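PDB 2EKL: D-3-phosphoglycerate dehydrogenase from Sulfolobus tokodaii, which probably catalyses the NAD-dependent oxidation of D-3-phosphoglycerate to 3-phosphohydroxypyruvate, the entry to serine biosynthesis. Local coordinates for residues 8-13 / 17-22; 71-76 / 297-302; 108-113 / 155-160; 115-120 / 225-230. All coordinates share one frame; numbering follows the deposited sequence.

Interaction 1 of 4, residues 8-13 / 17-22; sequences ALITDP and ILIKTL
I10 on strand 7-10 drives its terminal methyl into helix 16-24, where CD1 comes to 3.4 Å from CG1 of I19, closer than ordinary carbon-carbon contact. The two isoleucines cross obliquely, and CD1 of I19 lies 4.0 Å from CD1 of I10. In I10 the long branch stands beside the backbone N and opposite the carbonyl carbon (chi1 -59°), and its extended chi2 of -180° carries CD1 straight out to the helix. L18 adds a second, easier touch, its CD2 at 4.2 Å from CD1 of I10. Toward A8 the fit is looser still: the small CB stops 4.5 Å from CD1 of L22, one helical turn on from L18, and the pair meets only at the margin of contact. All five of these residues are buried, and V29 and Y31 of strand 28-31 complete the apolar layer around them. The solvent side of the helix is different: K20 lies exposed there and pairs with E24 in a salt bridge. T21 faces helix 289-309, packing on T300 and L304, with its hydroxyl turned back on its own helix, OG1 donating to I17 O at 2.7 Å; T21 N binds that same oxygen at 3.0 Å from the other face of the carbonyl plane. Strand and helix segments run nearly antiparallel, at 162°, with axes 11.1 Å apart. They are the first two elements of the beta-alpha-beta unit completed by strand 28-31; both strands belong to the five-stranded parallel sheet of a flavodoxin-like domain, and the helix covers it.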
loop_
_atom_site.group_PDB
_atom_site.type_symbol
_atom_site.label_atom_id
_atom_site.label_comp_id
_atom_site.label_asym_id
_atom_site.label_seq_id
_atom_site.Cartn_x
_atom_site.Cartn_y
_atom_site.Cartn_z
ATOM N N ALA A 8 40.348 -7.669 -13.554
ATOM C CA ALA A 8 38.915 -7.865 -13.354
ATOM C C ALA A 8 38.127 -7.569 -14.624
ATOM O O ALA A 8 38.397 -6.590 -15.318
ATOM C CB ALA A 8 38.418 -6.974 -12.218
ATOM N N LEU A 9 37.153 -8.423 -14.920
ATOM C CA LEU A 9 36.303 -8.247 -16.091
ATOM C C LEU A 9 34.873 -7.982 -15.642
ATOM O O LEU A 9 34.296 -8.761 -14.887
ATOM C CB LEU A 9 36.332 -9.499 -16.975
ATOM C CG LEU A 9 35.403 -9.481 -18.197
ATOM C CD1 LEU A 9 35.883 -8.446 -19.206
ATOM C CD2 LEU A 9 35.370 -10.860 -18.833
ATOM N N ILE A 10 34.312 -6.863 -16.088
ATOM C CA ILE A 10 32.938 -6.512 -15.755
ATOM C C ILE A 10 32.185 -6.703 -17.065
ATOM O O ILE A 10 32.453 -6.025 -18.055
ATOM C CB ILE A 10 32.841 -5.061 -15.259
ATOM C CG1 ILE A 10 33.731 -4.893 -14.020
ATOM C CG2 ILE A 10 31.396 -4.723 -14.915
ATOM C CD1 ILE A 10 33.720 -3.504 -13.421
ATOM N N THR A 11 31.241 -7.636 -17.055
ATOM C CA THR A 11 30.507 -7.997 -18.259
ATOM C C THR A 11 29.155 -7.343 -18.489
ATOM O O THR A 11 28.590 -7.466 -19.579
ATOM C CB THR A 11 30.305 -9.515 -18.294
ATOM O OG1 THR A 11 29.433 -9.900 -17.223
ATOM C CG2 THR A 11 31.646 -10.229 -18.116
ATOM N N ASP A 12 28.633 -6.663 -17.477
ATOM C CA ASP A 12 27.334 -6.013 -17.596
ATOM C C ASP A 12 27.370 -4.580 -17.093
ATOM O O ASP A 12 28.251 -4.203 -16.320
ATOM C CB ASP A 12 26.281 -6.786 -16.796
ATOM C CG ASP A 12 26.074 -8.195 -17.308
ATOM O OD1 ASP A 12 25.743 -8.351 -18.501
ATOM O OD2 ASP A 12 26.238 -9.144 -16.515
ATOM N N PRO A 13 26.409 -3.754 -17.535
ATOM C CA PRO A 13 26.356 -2.356 -17.097
ATOM C C PRO A 13 26.106 -2.337 -15.590
ATOM O O PRO A 13 25.084 -2.836 -15.129
ATOM C CB PRO A 13 25.168 -1.795 -17.874
ATOM C CG PRO A 13 25.141 -2.636 -19.122
ATOM C CD PRO A 13 25.405 -4.018 -18.582
ATOM N N ILE A 17 30.158 3.079 -8.903
ATOM C CA ILE A 17 30.845 3.048 -7.615
ATOM C C ILE A 17 31.826 1.880 -7.523
ATOM O O ILE A 17 32.958 2.046 -7.064
ATOM C CB ILE A 17 29.842 2.955 -6.440
ATOM C CG1 ILE A 17 30.595 2.947 -5.105
ATOM C CG2 ILE A 17 29.005 1.693 -6.563
ATOM C CD1 ILE A 17 31.437 4.181 -4.859
ATOM N N LEU A 18 31.394 0.705 -7.973
ATOM C CA LEU A 18 32.230 -0.491 -7.929
ATOM C C LEU A 18 33.436 -0.365 -8.854
ATOM O O LEU A 18 34.558 -0.684 -8.466
ATOM C CB LEU A 18 31.400 -1.726 -8.306
ATOM C CG LEU A 18 32.021 -3.116 -8.111
ATOM C CD1 LEU A 18 30.908 -4.156 -8.021
ATOM C CD2 LEU A 18 32.966 -3.447 -9.253
ATOM N N ILE A 19 33.203 0.103 -10.076
ATOM C CA ILE A 19 34.283 0.261 -11.040
ATOM C C ILE A 19 35.288 1.302 -10.546
ATOM O O ILE A 19 36.499 1.090 -10.607
ATOM C CB ILE A 19 33.741 0.707 -12.412
ATOM C CG1 ILE A 19 32.738 -0.324 -12.932
ATOM C CG2 ILE A 19 34.889 0.863 -13.398
ATOM C CD1 ILE A 19 32.101 0.057 -14.259
ATOM N N LYS A 20 34.772 2.425 -10.061
ATOM C CA LYS A 20 35.616 3.503 -9.551
ATOM C C LYS A 20 36.478 3.016 -8.390
ATOM O O LYS A 20 37.668 3.320 -8.317
ATOM C CB LYS A 20 34.742 4.675 -9.094
ATOM C CG LYS A 20 35.473 5.746 -8.290
ATOM C CD LYS A 20 34.568 6.943 -8.024
ATOM C CE LYS A 20 35.184 7.898 -7.008
ATOM N NZ LYS A 20 36.518 8.396 -7.442
ATOM N N THR A 21 35.871 2.251 -7.491
ATOM C CA THR A 21 36.579 1.728 -6.329
ATOM C C THR A 21 37.737 0.819 -6.732
ATOM O O THR A 21 38.833 0.916 -6.177
ATOM C CB THR A 21 35.604 0.968 -5.399
ATOM O OG1 THR A 21 34.607 1.879 -4.920
ATOM C CG2 THR A 21 36.344 0.372 -4.209
ATOM N N LEU A 22 37.499 -0.052 -7.706
ATOM C CA LEU A 22 38.533 -0.961 -8.181
ATOM C C LEU A 22 39.644 -0.192 -8.888
ATOM O O LEU A 22 40.827 -0.440 -8.656
ATOM C CB LEU A 22 37.934 -1.995 -9.137
ATOM C CG LEU A 22 36.977 -3.012 -8.507
ATOM C CD1 LEU A 22 36.417 -3.924 -9.586
ATOM C CD2 LEU A 22 37.717 -3.822 -7.445
#

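Interaction 2 of 4, residues 71-76 / 297-302; sequences IIARAG and EMTTQN
T299 is the helix residue that meets the end of strand 71-74, and each of its side-chain atoms touches the turn that follows the strand. Its CB stands 4.1 Å from CA of A75. From there OG1 runs beside the backbone N (chi1 -61°) and reaches 3.5 Å from both R74 O and A75 CA. These are close approaches, not hydrogen bonds: the hydroxyl is bonded within its own helix, to V295 O one turn back. The methyl takes the other branch. CG2 lies 3.7 Å from R74 O, packs 3.8 Å from A75 CA and 4.2 Å from A75 CB, and stands 4.4 Å from CB of A73, so it bridges A73 of the strand and A75, the first residue beyond it. A75 is the centre of an inverse gamma turn, closed by a weak bond from G76 N to R74 O; this bend brings its CA over the threonine. A serine in place of T299, lacking CG2, would probably leave a gap beside A73 CB and A75 CB. Strand 71-74 runs parallel between strands 49-52 and 93-95. Helix 289-309, the last of the chain, runs back along strand 71-74, with T299 at the strand's C-terminal end and L303 and A306 over I71, while L18 of helix 16-24 packs against T299 from the neighbouring helix.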
loop_
_atom_site.group_PDB
_atom_site.type_symbol
_atom_site.label_atom_id
_atom_site.label_comp_id
_atom_site.label_asym_id
_atom_site.label_seq_id
_atom_site.Cartn_x
_atom_site.Cartn_y
_atom_site.Cartn_z
ATOM N N ILE A 71 37.589 -14.892 -7.843
ATOM C CA ILE A 71 36.402 -14.259 -7.271
ATOM C C ILE A 71 35.361 -13.995 -8.347
ATOM O O ILE A 71 35.685 -13.522 -9.440
ATOM C CB ILE A 71 36.727 -12.894 -6.606
ATOM C CG1 ILE A 71 37.776 -13.064 -5.509
ATOM C CG2 ILE A 71 35.454 -12.293 -6.004
ATOM C CD1 ILE A 71 38.216 -11.751 -4.886
ATOM N N ILE A 72 34.112 -14.314 -8.027
ATOM C CA ILE A 72 32.991 -14.075 -8.924
ATOM C C ILE A 72 32.083 -13.128 -8.150
ATOM O O ILE A 72 31.661 -13.442 -7.038
ATOM C CB ILE A 72 32.206 -15.369 -9.231
ATOM C CG1 ILE A 72 33.044 -16.301 -10.106
ATOM C CG2 ILE A 72 30.897 -15.028 -9.925
ATOM C CD1 ILE A 72 32.386 -17.652 -10.365
ATOM N N ALA A 73 31.804 -11.965 -8.726
ATOM C CA ALA A 73 30.949 -10.990 -8.061
ATOM C C ALA A 73 29.650 -10.789 -8.817
ATOM O O ALA A 73 29.652 -10.497 -10.011
ATOM C CB ALA A 73 31.680 -9.655 -7.923
ATOM N N ARG A 74 28.538 -10.955 -8.108
ATOM C CA ARG A 74 27.215 -10.773 -8.686
ATOM C C ARG A 74 26.626 -9.507 -8.075
ATOM O O ARG A 74 26.326 -9.471 -6.885
ATOM C CB ARG A 74 26.321 -11.971 -8.357
ATOM C CG ARG A 74 24.839 -11.756 -8.643
ATOM C CD ARG A 74 24.566 -11.617 -10.123
ATOM N NE ARG A 74 23.185 -11.224 -10.394
ATOM C CZ ARG A 74 22.118 -11.979 -10.155
ATOM N NH1 ARG A 74 22.258 -13.190 -9.632
ATOM N NH2 ARG A 74 20.908 -11.524 -10.445
ATOM N N ALA A 75 26.482 -8.464 -8.884
ATOM C CA ALA A 75 25.923 -7.212 -8.391
ATOM C C ALA A 75 24.406 -7.355 -8.367
ATOM O O ALA A 75 23.701 -6.775 -9.192
ATOM C CB ALA A 75 26.338 -6.054 -9.298
ATOM N N GLY A 76 23.922 -8.153 -7.421
ATOM C CA GLY A 76 22.496 -8.392 -7.288
ATOM C C GLY A 76 22.163 -9.023 -5.948
ATOM O O GLY A 76 23.047 -9.254 -5.125
ATOM N N GLU A 297 26.903 -0.937 -3.230
ATOM C CA GLU A 297 27.834 -0.771 -2.113
ATOM C C GLU A 297 28.209 -2.085 -1.444
ATOM O O GLU A 297 29.377 -2.321 -1.132
ATOM C CB GLU A 297 27.244 0.163 -1.055
ATOM C CG GLU A 297 26.866 1.538 -1.574
ATOM C CD GLU A 297 26.476 2.483 -0.458
ATOM O OE1 GLU A 297 25.725 2.060 0.447
ATOM O OE2 GLU A 297 26.913 3.652 -0.487
ATOM N N MET A 298 27.215 -2.933 -1.211
ATOM C CA MET A 298 27.459 -4.217 -0.575
ATOM C C MET A 298 28.282 -5.136 -1.463
ATOM O O MET A 298 29.191 -5.814 -0.987
ATOM C CB MET A 298 26.135 -4.892 -0.224
ATOM C CG MET A 298 25.389 -4.215 0.902
ATOM S SD MET A 298 23.927 -5.153 1.359
ATOM C CE MET A 298 24.682 -6.758 1.693
ATOM N N THR A 299 27.961 -5.165 -2.752
ATOM C CA THR A 299 28.699 -6.013 -3.673
ATOM C C THR A 299 30.142 -5.518 -3.731
ATOM O O THR A 299 31.080 -6.313 -3.761
ATOM C CB THR A 299 28.072 -5.990 -5.082
ATOM O OG1 THR A 299 26.730 -6.495 -5.015
ATOM C CG2 THR A 299 28.880 -6.863 -6.044
ATOM N N THR A 300 30.312 -4.201 -3.728
ATOM C CA THR A 300 31.648 -3.607 -3.765
ATOM C C THR A 300 32.419 -3.926 -2.484
ATOM O O THR A 300 33.582 -4.336 -2.533
ATOM C CB THR A 300 31.570 -2.076 -3.930
ATOM O OG1 THR A 300 30.927 -1.771 -5.172
ATOM C CG2 THR A 300 32.977 -1.457 -3.927
ATOM N N GLN A 301 31.776 -3.753 -1.336
ATOM C CA GLN A 301 32.449 -4.029 -0.074
ATOM C C GLN A 301 32.775 -5.509 0.109
ATOM O O GLN A 301 33.851 -5.856 0.609
ATOM C CB GLN A 301 31.615 -3.533 1.106
ATOM C CG GLN A 301 32.391 -3.557 2.416
ATOM C CD GLN A 301 33.753 -2.885 2.288
ATOM O OE1 GLN A 301 33.845 -1.690 1.997
ATOM N NE2 GLN A 301 34.819 -3.656 2.496
ATOM N N ASN A 302 31.859 -6.386 -0.289
ATOM C CA ASN A 302 32.109 -7.817 -0.158
ATOM C C ASN A 302 33.217 -8.252 -1.110
ATOM O O ASN A 302 33.999 -9.154 -0.797
ATOM C CB ASN A 302 30.831 -8.624 -0.419
ATOM C CG ASN A 302 29.835 -8.513 0.722
ATOM O OD1 ASN A 302 30.217 -8.234 1.860
ATOM N ND2 ASN A 302 28.558 -8.747 0.432
#

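Interaction 3 of 4, residues 108-113 / 155-160; sequences LTIGLM and TKVGII
T109 OG1, on the helix face that meets V157, is gripped by two groups beyond the contact: A105 O one turn back, and the hydroxyl of T231, a residue that binds NAD. With OG1 set beside the backbone N (chi1 -60°), the methyl is left to face V157, CG2 to CG2 at 3.9 Å, the side chains crossing at about a right angle. I110 is the deeper wedge. Its bent long branch (chi2 -60°) lays CD1 against I160 CG2 at 3.8 Å, and CG1 shares that methyl at the same separation. CD1 also passes CG1 of V157 at 4.1 Å, the two side chains running in opposite directions. With an alanine here in place of I110, I160 CG2 and V157 CG1 would probably be left facing a gap between the helices. The helix segments cross at -52° with axes 10.4 Å apart. Helix 152-163 follows the first strand of the NAD-binding Rossmann domain and its glycine-rich turn; helix 102-118 lies beside it, backed by V229 of strand 226-230 and S201 of strand 199-202, while I114 and A163 of the second subunit pack on I110 and I160.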
loop_
_atom_site.group_PDB
_atom_site.type_symbol
_atom_site.label_atom_id
_atom_site.label_comp_id
_atom_site.label_asym_id
_atom_site.label_seq_id
_atom_site.Cartn_x
_atom_site.Cartn_y
_atom_site.Cartn_z
ATOM N N LEU A 108 6.756 -3.071 -0.678
ATOM C CA LEU A 108 5.947 -3.405 -1.843
ATOM C C LEU A 108 4.914 -4.458 -1.458
ATOM O O LEU A 108 3.793 -4.446 -1.963
ATOM C CB LEU A 108 6.814 -3.936 -2.988
ATOM C CG LEU A 108 6.047 -4.230 -4.285
ATOM C CD1 LEU A 108 5.481 -2.932 -4.850
ATOM C CD2 LEU A 108 6.973 -4.890 -5.301
ATOM N N THR A 109 5.288 -5.365 -0.558
ATOM C CA THR A 109 4.369 -6.419 -0.118
ATOM C C THR A 109 3.133 -5.802 0.532
ATOM O O THR A 109 1.999 -6.162 0.203
ATOM C CB THR A 109 5.040 -7.372 0.899
ATOM O OG1 THR A 109 6.180 -7.995 0.292
ATOM C CG2 THR A 109 4.054 -8.455 1.348
ATOM N N ILE A 110 3.356 -4.876 1.462
ATOM C CA ILE A 110 2.257 -4.201 2.151
ATOM C C ILE A 110 1.430 -3.409 1.139
ATOM O O ILE A 110 0.196 -3.375 1.212
ATOM C CB ILE A 110 2.790 -3.230 3.241
ATOM C CG1 ILE A 110 3.518 -4.024 4.334
ATOM C CG2 ILE A 110 1.639 -2.412 3.835
ATOM C CD1 ILE A 110 2.654 -5.060 5.044
ATOM N N GLY A 111 2.114 -2.773 0.194
ATOM C CA GLY A 111 1.414 -2.000 -0.817
ATOM C C GLY A 111 0.515 -2.888 -1.666
ATOM O O GLY A 111 -0.624 -2.526 -1.961
ATOM N N LEU A 112 1.030 -4.045 -2.073
ATOM C CA LEU A 112 0.255 -4.986 -2.886
ATOM C C LEU A 112 -0.943 -5.525 -2.107
ATOM O O LEU A 112 -2.050 -5.640 -2.647
ATOM C CB LEU A 112 1.145 -6.151 -3.349
ATOM C CG LEU A 112 2.113 -5.843 -4.497
ATOM C CD1 LEU A 112 3.071 -7.012 -4.717
ATOM C CD2 LEU A 112 1.308 -5.571 -5.765
ATOM N N MET A 113 -0.734 -5.840 -0.835
ATOM C CA MET A 113 -1.818 -6.356 -0.001
ATOM C C MET A 113 -2.980 -5.361 0.058
ATOM O O MET A 113 -4.142 -5.733 -0.117
ATOM C CB MET A 113 -1.307 -6.639 1.415
ATOM C CG MET A 113 -2.400 -7.075 2.385
ATOM S SD MET A 113 -1.765 -7.443 4.043
ATOM C CE MET A 113 -1.346 -5.802 4.625
ATOM N N THR A 155 9.476 -11.577 8.322
ATOM C CA THR A 155 9.420 -11.058 9.682
ATOM C C THR A 155 8.946 -9.611 9.724
ATOM O O THR A 155 8.088 -9.259 10.530
ATOM C CB THR A 155 10.795 -11.157 10.377
ATOM O OG1 THR A 155 11.176 -12.536 10.478
ATOM C CG2 THR A 155 10.727 -10.550 11.779
ATOM N N LYS A 156 9.496 -8.771 8.853
ATOM C CA LYS A 156 9.106 -7.368 8.838
ATOM C C LYS A 156 7.673 -7.138 8.368
ATOM O O LYS A 156 6.995 -6.233 8.856
ATOM C CB LYS A 156 10.096 -6.555 7.999
ATOM C CG LYS A 156 11.455 -6.411 8.686
ATOM C CD LYS A 156 12.410 -5.527 7.906
ATOM C CE LYS A 156 13.684 -5.281 8.702
ATOM N NZ LYS A 156 14.645 -4.387 7.996
ATOM N N VAL A 157 7.208 -7.949 7.427
ATOM C CA VAL A 157 5.836 -7.818 6.949
ATOM C C VAL A 157 4.926 -8.125 8.146
ATOM O O VAL A 157 3.888 -7.494 8.337
ATOM C CB VAL A 157 5.552 -8.808 5.782
ATOM C CG1 VAL A 157 4.057 -8.879 5.498
ATOM C CG2 VAL A 157 6.295 -8.347 4.521
ATOM N N GLY A 158 5.341 -9.090 8.960
ATOM C CA GLY A 158 4.567 -9.450 10.136
ATOM C C GLY A 158 4.509 -8.319 11.149
ATOM O O GLY A 158 3.461 -8.044 11.731
ATOM N N ILE A 159 5.639 -7.654 11.364
ATOM C CA ILE A 159 5.694 -6.547 12.314
ATOM C C ILE A 159 4.753 -5.430 11.869
ATOM O O ILE A 159 4.026 -4.850 12.679
ATOM C CB ILE A 159 7.140 -6.008 12.432
ATOM C CG1 ILE A 159 8.020 -7.073 13.096
ATOM C CG2 ILE A 159 7.162 -4.702 13.224
ATOM C CD1 ILE A 159 9.496 -6.762 13.068
ATOM N N ILE A 160 4.751 -5.145 10.572
ATOM C CA ILE A 160 3.896 -4.096 10.035
ATOM C C ILE A 160 2.425 -4.498 10.095
ATOM O O ILE A 160 1.581 -3.709 10.519
ATOM C CB ILE A 160 4.302 -3.749 8.577
ATOM C CG1 ILE A 160 5.707 -3.132 8.574
ATOM C CG2 ILE A 160 3.307 -2.771 7.967
ATOM C CD1 ILE A 160 6.365 -3.065 7.198
#

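Interaction 4 of 4, residues 115-120 / 225-230; sequences AAARKM and NVIIVN
A117 and I227 bring the two backbones nearest, their CA atoms 7.2 Å apart, where the end of helix 102-118 passes over strand 226-230. The helix finishes in a Schellman motif: K119 takes a positive phi of 49°, and M120 N reaches back to A115 O at 3.1 Å. K119 is the first residue to leave helical angles and also occupies the N-cap position of helix 120-128. Opposite, I227 is in extended conformation, its side chain directed at the helix, while I228 turns to the other face of the sheet. The strand lies inside the seven-stranded parallel sheet of the Rossmann domain, between strands 199-202 and 251-256, and helix 102-118 covers one face of it. Across the contact the touching groups are all carbon. I227 straddles two successive alanines with its two branches. Its long branch, beside the backbone N (chi1 -69°) and then extended, sets CD1 at 3.7 Å from CB and 3.8 Å from CA of A117. Its CG2 points to the other alanine, 4.2 Å from CB of A116. With only methyls on the helix side, the backbone of A117 itself becomes part of the packing surface. V199 and Y252 of the flanking strands pack on I227, and A255 on A116. R118, whose CB points away from the strand, instead turns to the second subunit, where NH1 bonds S104 O and NH2 bonds I284 O.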
loop_
_atom_site.group_PDB
_atom_site.type_symbol
_atom_site.label_atom_id
_atom_site.label_comp_id
_atom_site.label_asym_id
_atom_site.label_seq_id
_atom_site.Cartn_x
_atom_site.Cartn_y
_atom_site.Cartn_z
ATOM N N ALA A 115 -3.494 -2.748 -2.019
ATOM C CA ALA A 115 -4.011 -2.494 -3.365
ATOM C C ALA A 115 -4.992 -3.591 -3.765
ATOM O O ALA A 115 -6.025 -3.315 -4.377
ATOM C CB ALA A 115 -2.867 -2.417 -4.368
ATOM N N ALA A 116 -4.675 -4.829 -3.402
ATOM C CA ALA A 116 -5.538 -5.971 -3.721
ATOM C C ALA A 116 -6.838 -5.920 -2.921
ATOM O O ALA A 116 -7.928 -6.132 -3.458
ATOM C CB ALA A 116 -4.803 -7.276 -3.424
ATOM N N ALA A 117 -6.713 -5.652 -1.629
ATOM C CA ALA A 117 -7.867 -5.579 -0.749
ATOM C C ALA A 117 -8.820 -4.451 -1.127
ATOM O O ALA A 117 -10.035 -4.580 -0.971
ATOM C CB ALA A 117 -7.400 -5.393 0.696
ATOM N N ARG A 118 -8.278 -3.361 -1.657
ATOM C CA ARG A 118 -9.102 -2.203 -1.971
ATOM C C ARG A 118 -9.311 -1.885 -3.444
ATOM O O ARG A 118 -9.859 -0.831 -3.772
ATOM C CB ARG A 118 -8.512 -0.984 -1.256
ATOM C CG ARG A 118 -8.470 -1.170 0.254
ATOM C CD ARG A 118 -9.883 -1.149 0.827
ATOM N NE ARG A 118 -10.396 0.217 0.928
ATOM C CZ ARG A 118 -10.099 1.055 1.919
ATOM N NH1 ARG A 118 -9.291 0.669 2.904
ATOM N NH2 ARG A 118 -10.610 2.281 1.926
ATOM N N LYS A 119 -8.886 -2.791 -4.318
ATOM C CA LYS A 119 -9.028 -2.594 -5.761
ATOM C C LYS A 119 -8.518 -1.217 -6.143
ATOM O O LYS A 119 -9.161 -0.488 -6.899
ATOM C CB LYS A 119 -10.498 -2.739 -6.166
ATOM C CG LYS A 119 -11.076 -4.086 -5.783
ATOM C CD LYS A 119 -12.559 -4.178 -6.076
ATOM C CE LYS A 119 -13.120 -5.499 -5.585
ATOM N NZ LYS A 119 -14.592 -5.590 -5.796
ATOM N N MET A 120 -7.353 -0.858 -5.617
ATOM C CA MET A 120 -6.783 0.449 -5.904
ATOM C C MET A 120 -6.490 0.674 -7.382
ATOM O O MET A 120 -6.682 1.776 -7.890
ATOM C CB MET A 120 -5.509 0.665 -5.078
ATOM C CG MET A 120 -5.786 0.867 -3.599
ATOM S SD MET A 120 -4.304 1.196 -2.622
ATOM C CE MET A 120 -3.952 2.854 -3.095
ATOM N N ASN A 225 -12.721 -16.189 0.205
ATOM C CA ASN A 225 -12.376 -14.779 0.027
ATOM C C ASN A 225 -10.976 -14.415 0.497
ATOM O O ASN A 225 -10.708 -13.261 0.833
ATOM C CB ASN A 225 -13.394 -13.887 0.737
ATOM C CG ASN A 225 -14.728 -13.884 0.045
ATOM O OD1 ASN A 225 -15.737 -14.313 0.608
ATOM N ND2 ASN A 225 -14.744 -13.407 -1.195
ATOM N N VAL A 226 -10.084 -15.397 0.508
ATOM C CA VAL A 226 -8.711 -15.164 0.931
ATOM C C VAL A 226 -7.999 -14.248 -0.062
ATOM O O VAL A 226 -8.314 -14.243 -1.256
ATOM C CB VAL A 226 -7.933 -16.506 1.039
ATOM C CG1 VAL A 226 -7.826 -17.164 -0.338
ATOM C CG2 VAL A 226 -6.548 -16.273 1.625
ATOM N N ILE A 227 -7.067 -13.450 0.447
ATOM C CA ILE A 227 -6.258 -12.564 -0.381
ATOM C C ILE A 227 -4.855 -13.152 -0.294
ATOM O O ILE A 227 -4.342 -13.392 0.803
ATOM C CB ILE A 227 -6.226 -11.115 0.164
ATOM C CG1 ILE A 227 -7.598 -10.463 -0.002
ATOM C CG2 ILE A 227 -5.165 -10.300 -0.578
ATOM C CD1 ILE A 227 -7.701 -9.093 0.637
ATOM N N ILE A 228 -4.249 -13.415 -1.443
ATOM C CA ILE A 228 -2.909 -13.990 -1.470
ATOM C C ILE A 228 -1.920 -13.000 -2.075
ATOM O O ILE A 228 -2.142 -12.493 -3.171
ATOM C CB ILE A 228 -2.887 -15.293 -2.305
ATOM C CG1 ILE A 228 -3.937 -16.272 -1.771
ATOM C CG2 ILE A 228 -1.503 -15.921 -2.256
ATOM C CD1 ILE A 228 -4.100 -17.542 -2.626
ATOM N N VAL A 229 -0.834 -12.730 -1.356
ATOM C CA VAL A 229 0.184 -11.794 -1.834
ATOM C C VAL A 229 1.482 -12.559 -2.035
ATOM O O VAL A 229 1.851 -13.395 -1.209
ATOM C CB VAL A 229 0.429 -10.651 -0.814
ATOM C CG1 VAL A 229 1.448 -9.655 -1.373
ATOM C CG2 VAL A 229 -0.881 -9.938 -0.510
ATOM N N ASN A 230 2.181 -12.273 -3.127
ATOM C CA ASN A 230 3.431 -12.966 -3.400
ATOM C C ASN A 230 4.511 -12.047 -3.962
ATOM O O ASN A 230 4.388 -11.543 -5.074
ATOM C CB ASN A 230 3.178 -14.118 -4.386
ATOM C CG ASN A 230 4.409 -14.998 -4.599
ATOM O OD1 ASN A 230 5.458 -14.783 -3.993
ATOM N ND2 ASN A 230 4.277 -15.995 -5.466
#

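The four contacts fall into two pairs, one in each domain, with NAD bound between the domains. Interactions 1 and 2 share the five-stranded sheet and meet directly, L18 CB lying 3.2 Å from T300 OG1, so the chain's last long helix packs on its first. Interactions 3 and 4 both use helix 102-118 and have centres 12 Å apart; V229 joins them, its CG2 3.7 Å from M113 CA, and both touch the second subunit. Between the pairs nothing touches: interactions 2 and 3 are about 11 Å apart at their nearest atoms. The cofactor lies about 7 Å from the side chain of T109 and about 10 Å from G76.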